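Local coordinates for oxidized polyvinyl alcohol hydrolase (Sphingopyxis, PDB 3WLA), which hydrolyses beta-diketones such as 4,6-nonanedione and carries out the second step of polyvinyl alcohol degradation by cleaving the oxidized polymer, at residues 129-132 against 133-137. Numbering follows the deposited sequence.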
loop_
_atom_site.group_PDB
_atom_site.type_symbol
_atom_site.label_atom_id
_atom_site.label_comp_id
_atom_site.label_asym_id
_atom_site.label_seq_id
_atom_site.Cartn_x
_atom_site.Cartn_y
_atom_site.Cartn_z
ATOM N N THR A 129 -9.145 15.284 -5.872
ATOM C CA THR A 129 -7.936 16.115 -5.674
ATOM C C THR A 129 -7.344 16.120 -4.252
ATOM O O THR A 129 -6.138 16.340 -4.081
ATOM C CB THR A 129 -8.196 17.601 -6.088
ATOM O OG1 THR A 129 -9.305 18.137 -5.336
ATOM C CG2 THR A 129 -8.510 17.687 -7.586
ATOM N N ASP A 130 -8.194 15.880 -3.253
ATOM C CA ASP A 130 -7.826 15.830 -1.830
ATOM C C ASP A 130 -7.340 14.398 -1.574
ATOM O O ASP A 130 -8.071 13.438 -1.849
ATOM C CB ASP A 130 -9.071 16.107 -0.972
ATOM C CG ASP A 130 -8.757 16.225 0.526
ATOM O OD1 ASP A 130 -7.777 15.606 0.991
ATOM O OD2 ASP A 130 -9.505 16.909 1.256
ATOM N N ALA A 131 -6.107 14.264 -1.093
ATOM C CA ALA A 131 -5.501 12.961 -0.817
ATOM C C ALA A 131 -6.286 12.161 0.255
ATOM O O ALA A 131 -6.317 10.919 0.262
ATOM C CB ALA A 131 -4.019 13.157 -0.351
ATOM N N GLY A 132 -6.918 12.879 1.160
ATOM C CA GLY A 132 -7.626 12.205 2.219
ATOM C C GLY A 132 -6.862 12.125 3.539
ATOM O O GLY A 132 -5.618 12.217 3.560
ATOM N N ASP A 133 -7.600 11.927 4.631
ATOM C CA ASP A 133 -7.001 11.865 5.954
ATOM C C ASP A 133 -5.968 10.768 6.173
ATOM O O ASP A 133 -5.007 10.937 6.937
ATOM C CB ASP A 133 -8.082 11.704 7.024
ATOM C CG ASP A 133 -8.831 12.988 7.287
ATOM O OD1 ASP A 133 -8.396 14.053 6.770
ATOM O OD2 ASP A 133 -9.820 12.918 8.027
ATOM N N ASP A 134 -6.171 9.610 5.534
ATOM C CA ASP A 134 -5.194 8.547 5.753
ATOM C C ASP A 134 -3.870 8.819 5.064
ATOM O O ASP A 134 -2.800 8.531 5.605
ATOM C CB ASP A 134 -5.763 7.186 5.340
ATOM C CG ASP A 134 -6.729 6.639 6.367
ATOM O OD1 ASP A 134 -6.579 6.967 7.562
ATOM O OD2 ASP A 134 -7.635 5.858 6.003
ATOM N N VAL A 135 -3.905 9.378 3.871
ATOM C CA VAL A 135 -2.625 9.665 3.239
ATOM C C VAL A 135 -1.809 10.637 4.119
ATOM O O VAL A 135 -0.601 10.497 4.245
ATOM C CB VAL A 135 -2.801 10.296 1.837
ATOM C CG1 VAL A 135 -1.433 10.812 1.321
ATOM C CG2 VAL A 135 -3.351 9.263 0.839
ATOM N N ARG A 136 -2.487 11.604 4.751
ATOM C CA ARG A 136 -1.794 12.604 5.566
ATOM C C ARG A 136 -1.298 12.027 6.881
ATOM O O ARG A 136 -0.214 12.376 7.356
ATOM C CB ARG A 136 -2.706 13.815 5.806
ATOM C CG ARG A 136 -2.748 14.755 4.564
ATOM C CD ARG A 136 -3.685 15.947 4.742
ATOM N NE ARG A 136 -5.085 15.595 4.999
ATOM C CZ ARG A 136 -6.035 15.619 4.063
ATOM N NH1 ARG A 136 -5.745 15.968 2.796
ATOM N NH2 ARG A 136 -7.281 15.313 4.402
ATOM N N PHE A 137 -2.105 11.151 7.456
ATOM C CA PHE A 137 -1.736 10.495 8.690
ATOM C C PHE A 137 -0.453 9.684 8.514
ATOM O O PHE A 137 0.519 9.837 9.318
ATOM C CB PHE A 137 -2.845 9.566 9.155
ATOM C CG PHE A 137 -2.430 8.677 10.300
ATOM C CD1 PHE A 137 -1.808 9.232 11.433
ATOM C CD2 PHE A 137 -2.669 7.286 10.271
ATOM C CE1 PHE A 137 -1.427 8.437 12.524
ATOM C CE2 PHE A 137 -2.293 6.478 11.367
ATOM C CZ PHE A 137 -1.668 7.061 12.494
HETATM O O HOH W 1 -10.309 15.712 3.753
HETATM O O HOH W 2 -6.608 9.020 2.569
#
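A salt bridge from Arg-136 to Asp-130 ties an Asx turn, in which Asp-130 OD1 takes Gly-132 N, to the first turn of helix 133-145, one of the helices packed against the central sheet of this alpha/beta-hydrolase. Arg-136 NH1 meets Asp-130 OD1 at 2.7 Å, nearly straight, on the syn side of the carboxylate and close to the guanidinium plane. The same oxygen accepts Gly-132 N at 2.9 Å from the opposite face of the carboxylate; an aspartate is short enough to take this backbone N-H two residues on while still facing the arginine. With CG anti to the backbone N (chi1 -174°), its carboxylate lies beside the carbonyl carbon and turns along the chain toward both donors. Arg-136 bends at chi3 (-59°), which folds its flat end back over Gly-132, whose O sits 3.5 Å from Arg-136 CZ, over the centre of one face. Gly-132, at the N-cap position, adopts a phi of 99° at which a CB would press on the carbonyl O of Ala-131, so lacking a side chain suits it. Apart from these polar groups, Ala-131 CB packs on Val-135 CB at 3.8 Å; helix 163-174 adds Phe-174 against Ala-131 and Met-167 against Val-135. Arg-136 NE forms a salt bridge with Asp-29. Lys-31 pairs with Asp-133 OD2, steadying the carboxylate whose OD1 accepts Arg-136 NH2 at 2.9 Å, on its anti side.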